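Local coordinates for protein F-93 (Sulfolobus virus 1, PDB 1TBX) that probably acts as a homodimeric winged-helix transcription factor, recognising a palindromic or pseudo-palindromic DNA target, at residues T4-Y8 / A83-Y87; L14-Y18 / F76-K81; N20-T25 / E64-L69. All blocks are in the same frame, centred on the assembly; numbering follows the deposited sequence.

Interaction 1 of 3, residues T4-Y8 / A83-Y87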
loop_
_atom_site.group_PDB
_atom_site.type_symbol
_atom_site.label_atom_id
_atom_site.label_comp_id
_atom_site.label_asym_id
_atom_site.label_seq_id
_atom_site.Cartn_x
_atom_site.Cartn_y
_atom_site.Cartn_z
ATOM N N THR A 4 -10.744 0.075 -2.486
ATOM C CA THR A 4 -9.352 -0.195 -2.922
ATOM C C THR A 4 -8.516 -0.865 -1.830
ATOM O O THR A 4 -8.241 -0.243 -0.791
ATOM C CB THR A 4 -8.658 1.084 -3.465
ATOM O OG1 THR A 4 -9.343 1.496 -4.654
ATOM C CG2 THR A 4 -7.233 0.799 -3.972
ATOM N N PRO A 5 -8.147 -2.131 -2.060
ATOM C CA PRO A 5 -7.116 -2.839 -1.250
ATOM C C PRO A 5 -5.850 -2.157 -1.726
ATOM O O PRO A 5 -5.829 -1.821 -2.913
ATOM C CB PRO A 5 -7.190 -4.262 -1.774
ATOM C CG PRO A 5 -8.375 -4.298 -2.747
ATOM C CD PRO A 5 -8.656 -2.934 -3.190
ATOM N N PHE A 6 -4.792 -1.900 -0.991
ATOM C CA PHE A 6 -3.976 -2.650 -0.127
ATOM C C PHE A 6 -3.261 -1.346 0.316
ATOM O O PHE A 6 -2.453 -1.313 1.257
ATOM C CB PHE A 6 -2.940 -3.344 -1.010
ATOM C CG PHE A 6 -3.282 -4.760 -1.395
ATOM C CD1 PHE A 6 -4.187 -5.028 -2.408
ATOM C CD2 PHE A 6 -2.666 -5.837 -0.759
ATOM C CE1 PHE A 6 -4.506 -6.347 -2.759
ATOM C CE2 PHE A 6 -2.972 -7.132 -1.111
ATOM C CZ PHE A 6 -3.897 -7.389 -2.123
ATOM N N PHE A 7 -3.544 -0.279 -0.460
ATOM C CA PHE A 7 -3.008 1.066 -0.306
ATOM C C PHE A 7 -4.099 2.024 0.127
ATOM O O PHE A 7 -5.209 2.031 -0.396
ATOM C CB PHE A 7 -2.445 1.591 -1.637
ATOM C CG PHE A 7 -1.648 0.572 -2.409
ATOM C CD1 PHE A 7 -2.241 -0.156 -3.433
ATOM C CD2 PHE A 7 -0.319 0.310 -2.090
ATOM C CE1 PHE A 7 -1.509 -1.117 -4.163
ATOM C CE2 PHE A 7 0.421 -0.664 -2.811
ATOM C CZ PHE A 7 -0.183 -1.376 -3.852
ATOM N N TYR A 8 -3.765 2.846 1.098
ATOM C CA TYR A 8 -4.600 3.947 1.480
ATOM C C TYR A 8 -4.445 5.075 0.456
ATOM O O TYR A 8 -3.535 5.032 -0.386
ATOM C CB TYR A 8 -4.126 4.439 2.827
ATOM C CG TYR A 8 -4.670 3.699 4.010
ATOM C CD1 TYR A 8 -3.918 2.704 4.654
ATOM C CD2 TYR A 8 -5.908 4.011 4.524
ATOM C CE1 TYR A 8 -4.402 2.059 5.778
ATOM C CE2 TYR A 8 -6.395 3.374 5.625
ATOM C CZ TYR A 8 -5.652 2.401 6.256
ATOM O OH TYR A 8 -6.192 1.788 7.378
ATOM N N ALA A 83 5.121 -0.753 -6.331
ATOM C CA ALA A 83 4.040 -1.503 -5.721
ATOM C C ALA A 83 2.647 -1.330 -6.406
ATOM O O ALA A 83 2.064 -2.327 -6.868
ATOM C CB ALA A 83 3.978 -1.198 -4.243
ATOM N N ILE A 84 2.127 -0.097 -6.497
ATOM C CA ILE A 84 0.841 0.168 -7.186
ATOM C C ILE A 84 0.855 -0.261 -8.651
ATOM O O ILE A 84 -0.105 -0.864 -9.168
ATOM C CB ILE A 84 0.473 1.651 -7.099
ATOM C CG1 ILE A 84 0.122 2.016 -5.652
ATOM C CG2 ILE A 84 -0.680 1.988 -8.063
ATOM C CD1 ILE A 84 0.558 3.367 -5.256
ATOM N N GLU A 85 1.955 0.035 -9.319
ATOM C CA GLU A 85 2.100 -0.355 -10.694
ATOM C C GLU A 85 2.047 -1.865 -10.890
ATOM O O GLU A 85 1.459 -2.346 -11.872
ATOM C CB GLU A 85 3.383 0.222 -11.225
ATOM C CG GLU A 85 3.321 0.411 -12.706
ATOM C CD GLU A 85 2.442 1.601 -13.108
ATOM O OE1 GLU A 85 2.238 2.533 -12.246
ATOM O OE2 GLU A 85 1.973 1.586 -14.300
ATOM N N THR A 86 2.676 -2.600 -9.959
ATOM C CA THR A 86 2.741 -4.033 -10.032
ATOM C C THR A 86 1.332 -4.512 -9.762
ATOM O O THR A 86 0.839 -5.407 -10.431
ATOM C CB THR A 86 3.722 -4.571 -8.956
ATOM O OG1 THR A 86 5.041 -4.079 -9.222
ATOM C CG2 THR A 86 3.856 -6.124 -9.019
ATOM N N TYR A 87 0.691 -3.890 -8.776
ATOM C CA TYR A 87 -0.723 -4.152 -8.502
ATOM C C TYR A 87 -1.609 -4.028 -9.739
ATOM O O TYR A 87 -2.302 -5.000 -10.076
ATOM C CB TYR A 87 -1.292 -3.205 -7.463
ATOM C CG TYR A 87 -2.696 -3.581 -7.041
ATOM C CD1 TYR A 87 -3.028 -4.916 -6.808
ATOM C CD2 TYR A 87 -3.694 -2.612 -6.882
ATOM C CE1 TYR A 87 -4.297 -5.286 -6.427
ATOM C CE2 TYR A 87 -4.975 -2.980 -6.500
ATOM C CZ TYR A 87 -5.270 -4.317 -6.274
ATOM O OH TYR A 87 -6.523 -4.710 -5.859
#

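Interaction 2 of 3, residues L14-Y18 / F76-K81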
loop_
_atom_site.group_PDB
_atom_site.type_symbol
_atom_site.label_atom_id
_atom_site.label_comp_id
_atom_site.label_asym_id
_atom_site.label_seq_id
_atom_site.Cartn_x
_atom_site.Cartn_y
_atom_site.Cartn_z
ATOM N N LEU A 14 0.525 9.963 -3.203
ATOM C CA LEU A 14 1.973 10.090 -3.218
ATOM C C LEU A 14 2.645 9.506 -4.489
ATOM O O LEU A 14 3.482 10.157 -5.133
ATOM C CB LEU A 14 2.551 9.456 -1.939
ATOM C CG LEU A 14 3.964 9.931 -1.599
ATOM C CD1 LEU A 14 3.972 11.446 -1.607
ATOM C CD2 LEU A 14 4.473 9.343 -0.263
ATOM N N ALA A 15 2.281 8.275 -4.836
ATOM C CA ALA A 15 2.828 7.585 -5.998
ATOM C C ALA A 15 2.577 8.400 -7.245
ATOM O O ALA A 15 3.465 8.583 -8.060
ATOM C CB ALA A 15 2.175 6.241 -6.147
ATOM N N TYR A 16 1.363 8.916 -7.384
ATOM C CA TYR A 16 0.995 9.636 -8.593
ATOM C C TYR A 16 1.721 10.962 -8.762
ATOM O O TYR A 16 1.923 11.445 -9.892
ATOM C CB TYR A 16 -0.510 9.805 -8.650
ATOM C CG TYR A 16 -1.105 8.576 -9.255
ATOM C CD1 TYR A 16 -1.169 7.357 -8.538
ATOM C CD2 TYR A 16 -1.538 8.590 -10.590
ATOM C CE1 TYR A 16 -1.698 6.195 -9.156
ATOM C CE2 TYR A 16 -2.072 7.448 -11.210
ATOM C CZ TYR A 16 -2.153 6.268 -10.503
ATOM O OH TYR A 16 -2.675 5.185 -11.174
ATOM N N LEU A 17 2.129 11.548 -7.646
ATOM C CA LEU A 17 2.817 12.823 -7.695
ATOM C C LEU A 17 4.224 12.646 -8.296
ATOM O O LEU A 17 4.758 13.544 -8.976
ATOM C CB LEU A 17 2.898 13.425 -6.298
ATOM C CG LEU A 17 3.511 14.805 -6.170
ATOM C CD1 LEU A 17 2.947 15.690 -7.257
ATOM C CD2 LEU A 17 3.203 15.352 -4.805
ATOM N N TYR A 18 4.814 11.480 -8.042
ATOM C CA TYR A 18 6.114 11.243 -8.539
ATOM C C TYR A 18 6.079 11.447 -10.036
ATOM O O TYR A 18 5.185 10.966 -10.726
ATOM C CB TYR A 18 6.648 9.864 -8.164
ATOM C CG TYR A 18 8.102 9.731 -8.597
ATOM C CD1 TYR A 18 9.139 10.198 -7.778
ATOM C CD2 TYR A 18 8.446 9.177 -9.850
ATOM C CE1 TYR A 18 10.489 10.099 -8.176
ATOM C CE2 TYR A 18 9.798 9.044 -10.246
ATOM C CZ TYR A 18 10.822 9.524 -9.412
ATOM O OH TYR A 18 12.173 9.439 -9.802
ATOM N N PHE A 76 10.209 7.796 -0.997
ATOM C CA PHE A 76 9.067 6.895 -0.785
ATOM C C PHE A 76 8.175 6.706 -2.013
ATOM O O PHE A 76 7.836 5.573 -2.363
ATOM C CB PHE A 76 8.222 7.406 0.369
ATOM C CG PHE A 76 7.329 6.373 0.988
ATOM C CD1 PHE A 76 7.589 5.010 0.835
ATOM C CD2 PHE A 76 6.230 6.775 1.764
ATOM C CE1 PHE A 76 6.728 4.048 1.423
ATOM C CE2 PHE A 76 5.377 5.833 2.364
ATOM C CZ PHE A 76 5.626 4.467 2.189
ATOM N N ALA A 77 7.780 7.811 -2.647
ATOM C CA ALA A 77 6.952 7.768 -3.846
ATOM C C ALA A 77 7.435 6.692 -4.860
ATOM O O ALA A 77 6.616 5.958 -5.417
ATOM C CB ALA A 77 6.881 9.162 -4.491
ATOM N N ILE A 78 8.754 6.577 -5.053
ATOM C CA ILE A 78 9.309 5.624 -6.035
ATOM C C ILE A 78 8.939 4.190 -5.677
ATOM O O ILE A 78 8.449 3.450 -6.539
ATOM C CB ILE A 78 10.826 5.730 -6.130
ATOM C CG1 ILE A 78 11.259 7.089 -6.698
ATOM C CG2 ILE A 78 11.403 4.556 -6.923
ATOM C CD1 ILE A 78 12.743 7.468 -6.286
ATOM N N SER A 79 9.164 3.806 -4.422
ATOM C CA SER A 79 8.859 2.451 -4.028
ATOM C C SER A 79 7.350 2.184 -3.950
ATOM O O SER A 79 6.904 1.071 -4.190
ATOM C CB SER A 79 9.546 2.085 -2.729
ATOM O OG SER A 79 9.175 2.978 -1.705
ATOM N N LEU A 80 6.556 3.184 -3.596
ATOM C CA LEU A 80 5.104 3.029 -3.699
ATOM C C LEU A 80 4.640 2.853 -5.151
ATOM O O LEU A 80 3.768 2.030 -5.408
ATOM C CB LEU A 80 4.369 4.214 -3.075
ATOM C CG LEU A 80 4.397 4.429 -1.542
ATOM C CD1 LEU A 80 3.803 5.818 -1.117
ATOM C CD2 LEU A 80 3.769 3.239 -0.731
ATOM N N LYS A 81 5.203 3.632 -6.081
ATOM C CA LYS A 81 4.813 3.594 -7.494
ATOM C C LYS A 81 4.960 2.180 -8.035
ATOM O O LYS A 81 4.082 1.686 -8.771
ATOM C CB LYS A 81 5.683 4.558 -8.325
ATOM C CG LYS A 81 5.355 4.649 -9.825
ATOM C CD LYS A 81 4.366 5.800 -10.218
ATOM C CE LYS A 81 2.802 5.372 -10.138
ATOM N NZ LYS A 81 1.856 5.842 -11.246
#

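Interaction 3 of 3, residues N20-T25 / E64-L69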
loop_
_atom_site.group_PDB
_atom_site.type_symbol
_atom_site.label_atom_id
_atom_site.label_comp_id
_atom_site.label_asym_id
_atom_site.label_seq_id
_atom_site.Cartn_x
_atom_site.Cartn_y
_atom_site.Cartn_z
ATOM N N ASN A 20 5.160 14.009 -11.473
ATOM C CA ASN A 20 4.190 15.026 -11.837
ATOM C C ASN A 20 4.320 16.247 -10.988
ATOM O O ASN A 20 3.336 16.978 -10.773
ATOM C CB ASN A 20 2.773 14.491 -11.770
ATOM C CG ASN A 20 2.452 13.603 -12.934
ATOM O OD1 ASN A 20 1.347 13.092 -13.046
ATOM N ND2 ASN A 20 3.438 13.392 -13.814
ATOM N N GLU A 21 5.526 16.477 -10.486
ATOM C CA GLU A 21 5.724 17.676 -9.702
ATOM C C GLU A 21 5.384 18.915 -10.544
ATOM O O GLU A 21 5.643 18.930 -11.747
ATOM C CB GLU A 21 7.121 17.699 -9.137
ATOM C CG GLU A 21 7.291 16.681 -8.027
ATOM C CD GLU A 21 8.736 16.520 -7.660
ATOM O OE1 GLU A 21 9.436 17.540 -7.567
ATOM O OE2 GLU A 21 9.191 15.363 -7.512
ATOM N N GLY A 22 4.732 19.907 -9.935
ATOM C CA GLY A 22 4.289 21.068 -10.684
ATOM C C GLY A 22 2.805 21.050 -10.975
ATOM O O GLY A 22 2.187 22.079 -11.326
ATOM N N ILE A 23 2.217 19.871 -10.840
ATOM C CA ILE A 23 0.828 19.673 -11.219
ATOM C C ILE A 23 -0.037 20.504 -10.277
ATOM O O ILE A 23 0.212 20.537 -9.073
ATOM C CB ILE A 23 0.467 18.168 -11.175
ATOM C CG1 ILE A 23 -0.972 17.936 -11.661
ATOM C CG2 ILE A 23 0.674 17.591 -9.766
ATOM C CD1 ILE A 23 -1.165 16.670 -12.550
ATOM N N ALA A 24 -1.013 21.210 -10.827
ATOM C CA ALA A 24 -2.018 21.815 -9.972
ATOM C C ALA A 24 -2.722 20.688 -9.213
ATOM O O ALA A 24 -3.152 19.693 -9.798
ATOM C CB ALA A 24 -3.013 22.620 -10.782
ATOM N N THR A 25 -2.798 20.855 -7.893
ATOM C CA THR A 25 -3.455 19.944 -6.963
ATOM C C THR A 25 -4.736 19.287 -7.509
ATOM O O THR A 25 -4.849 18.067 -7.512
ATOM C CB THR A 25 -3.715 20.718 -5.664
ATOM O OG1 THR A 25 -2.462 21.170 -5.108
ATOM C CG2 THR A 25 -4.340 19.822 -4.599
ATOM N N GLU A 64 -2.172 29.134 -9.610
ATOM C CA GLU A 64 -2.690 27.838 -9.192
ATOM C C GLU A 64 -1.959 27.389 -7.908
ATOM O O GLU A 64 -0.854 27.878 -7.651
ATOM C CB GLU A 64 -2.413 26.798 -10.293
ATOM C CG GLU A 64 -3.600 26.193 -11.058
ATOM C CD GLU A 64 -4.951 26.853 -10.791
ATOM O OE1 GLU A 64 -5.531 26.627 -9.685
ATOM O OE2 GLU A 64 -5.443 27.562 -11.702
ATOM N N LYS A 65 -2.565 26.469 -7.132
ATOM C CA LYS A 65 -1.889 25.720 -6.059
ATOM C C LYS A 65 -1.325 24.403 -6.627
ATOM O O LYS A 65 -2.077 23.565 -7.182
ATOM C CB LYS A 65 -2.860 25.406 -4.914
ATOM C CG LYS A 65 -3.020 26.516 -3.871
ATOM C CD LYS A 65 -4.440 26.620 -3.339
ATOM C CE LYS A 65 -4.630 27.877 -2.475
ATOM N NZ LYS A 65 -6.036 28.508 -2.496
ATOM N N ARG A 66 -0.011 24.216 -6.473
ATOM C CA ARG A 66 0.705 23.085 -7.074
ATOM C C ARG A 66 1.437 22.281 -6.051
ATOM O O ARG A 66 1.726 22.787 -4.977
ATOM C CB ARG A 66 1.727 23.561 -8.111
ATOM C CG ARG A 66 1.076 24.404 -9.179
ATOM C CD ARG A 66 2.026 25.013 -10.189
ATOM N NE ARG A 66 1.284 25.956 -11.016
ATOM C CZ ARG A 66 0.344 25.645 -11.938
ATOM N NH1 ARG A 66 0.011 24.392 -12.240
ATOM N NH2 ARG A 66 -0.253 26.623 -12.597
ATOM N N LEU A 67 1.776 21.049 -6.428
ATOM C CA LEU A 67 2.348 20.065 -5.529
ATOM C C LEU A 67 3.763 19.660 -5.897
ATOM O O LEU A 67 4.065 19.333 -7.064
ATOM C CB LEU A 67 1.447 18.817 -5.459
ATOM C CG LEU A 67 0.027 19.179 -5.001
ATOM C CD1 LEU A 67 -0.872 18.004 -5.170
ATOM C CD2 LEU A 67 -0.034 19.730 -3.543
ATOM N N TYR A 68 4.639 19.674 -4.900
ATOM C CA TYR A 68 5.998 19.206 -5.101
ATOM C C TYR A 68 6.264 18.119 -4.108
ATOM O O TYR A 68 5.544 17.967 -3.107
ATOM C CB TYR A 68 7.000 20.364 -5.032
ATOM C CG TYR A 68 6.623 21.416 -6.067
ATOM C CD1 TYR A 68 5.565 22.294 -5.813
ATOM C CD2 TYR A 68 7.245 21.467 -7.332
ATOM C CE1 TYR A 68 5.147 23.224 -6.755
ATOM C CE2 TYR A 68 6.836 22.401 -8.295
ATOM C CZ TYR A 68 5.786 23.290 -7.992
ATOM O OH TYR A 68 5.326 24.257 -8.888
ATOM N N LEU A 69 7.264 17.311 -4.434
ATOM C CA LEU A 69 7.666 16.223 -3.571
ATOM C C LEU A 69 8.751 16.722 -2.683
ATOM O O LEU A 69 9.428 17.701 -2.964
ATOM C CB LEU A 69 8.162 15.022 -4.356
ATOM C CG LEU A 69 7.053 14.124 -4.892
ATOM C CD1 LEU A 69 7.684 13.092 -5.815
ATOM C CD2 LEU A 69 6.307 13.459 -3.755
#

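Interaction 1 of 3, residues T4-Y8 / A83-Y87
F7 and I84 have the nearest CA atoms of the two segments, 7.9 Å apart. Segment 4-8 is an irregular arm ahead of helix 9-17, and Y8 takes the N-cap position of that helix. Segment 83-87 is continuous helix, tied internally from Y87 N to A83 O. No hydrogen bond crosses, and the gap is filled by side chains, chiefly aromatic ones. The F7 ring reaches into the helix surface and is held on several sides. I84 CG1 sits almost exactly on the ring axis, 3.6 Å from the centroid and 3° off the normal, a CH-pi contact; this branch lies beside its own backbone N, which leaves it over the ring. F6 CB lies above the opposite face, near its rim, and F7 CE2 meets A83 CB at 3.9 Å. Y87 comes to the rim, and F7 directs an edge at the face of Y87 in an offset T-shaped pair with planes at 61°. F6 makes a second offset edge-to-face pair with Y87, its ring centroid 5.4 Å from that of Y87. Y87 can receive both phenylalanines because its CG stands anti to the backbone N (chi1 -173°), carrying the ring off the helix toward the arm. Beyond the rings, P5 CG packs 3.6 Å from Y87 OH, a hydroxyl that is also hydrogen-bonded to K91 NZ. The cluster continues across the dimer: F6 meets F76 and F55 of the second subunit edge-to-face, and the Y87 ring meets that same F76. This is an aromatic cluster joining the N-terminal arm to the long C-terminal helix, placed at the subunit interface of a winged-helix homodimer.

Interaction 2 of 3, residues L14-Y18 / F76-K81
A15 and A77 bring helices 9-17 and 71-94 close together, with A15 CA only 4.7 Å from A77 CA. Alanine on both helices allows this; A77 CB points at the other helix and packs 3.6 Å from L14 O, while A15 CA lies against A77 O. This is the dense, buried part of the contact. Next to it, the L14 side chain runs across its partners at about a right angle: its CD2 branch touches both L80 CD1 and F76 CD2, each at 3.7 Å. L80 CD1 in turn lies over the face of the F76 ring, so the three side chains interlock. F76 also meets F6 (edge-to-face) and Y87 of the second subunit, which closes this side with protein. K81 and Y16 form another well-covered pair: K81 bends round A15, its CD 3.6 Å from A15 O, and sets NZ over the centre of the buried Y16 ring at 4.0 Å from the centroid, a cation-pi pair. The ammonium group has an additional weak, long ion pair with E85. The packing is more open at Y18 and I78. Y18, just past the end of its helix, has CG anti to the backbone N (chi1 -174°), which brings its ring to the exposed I78, which crosses it at a slant; I78 CG1 stands over one ring face, 3.9 Å from the centroid and 29° off the normal. An alanine-lined crossing with leucine and aromatic packing on the side next to the second subunit thus joins the first helix of the winged-helix domain to the long C-terminal helix.

Interaction 3 of 3, residues N20-T25 / E64-L69
Y68 turns one face of its ring to G22, whose N lies above it with Y68 CE2 3.7 Å away; E21 CB approaches the same ring obliquely, and R59 adds a cation-pi contact. The other flat group is the guanidinium of R66. E64 CB lies above one face, toward the rim, while G22 O sits at its edge near the plane, where it takes a weak hydrogen bond from R66 NH1 at 3.3 Å. NE and NH2 are bonded to E61 O and R62 O, so the group is tied mainly to the hairpin turn, and the chain reaches that far because it is extended from CG to NE. Between these side chains the backbones join. G22 N donates to L67 O (3.0 Å, 168° at the hydrogen), L67 N to I23 O (3.1 Å), and T25 N to K65 O (2.9 Å). The last two bonds flank A24 and R66, a non-hydrogen-bonded antiparallel pair whose CA atoms are 4.2 Å apart and which forms a single bridge. A type II turn from N20 to I23, closed by I23 N to N20 O, presents G22 with a positive phi of 104°, a conformation that suits glycine at the third position of this turn. On the inner side T25 crosses L67 at about a right angle as helix 25-33 begins; its hydroxyl is hydrogen-bonded to E58 of the adjacent strand. The E21 carboxylate lies against the L69 side chain. Segment 20-25, between the first two helices, is consistent with the position of the short first strand of a winged helix, and lines the edge of the wing hairpin formed by strands 56-61 and 64-69.

The three contacts run from the dimer interface to the wing. Interactions 1 and 2 share helix 71-94, have centres 11 Å apart and meet where I84 CD1 packs 3.4 Å from A15 CB; both also touch the second subunit. Interaction 2 touches interaction 3 through L69, whose CD2 lies 3.8 Å from CD1 of L14 and from CD2 of L17, so the first helix is common ground between the wing strand and the C-terminal helix. Interactions 1 and 3 lie on opposite sides of the chain's centre, their centres 22 Å apart and their nearest atoms about 11 Å apart. Along the chain they nest, 3 within 2 within 1.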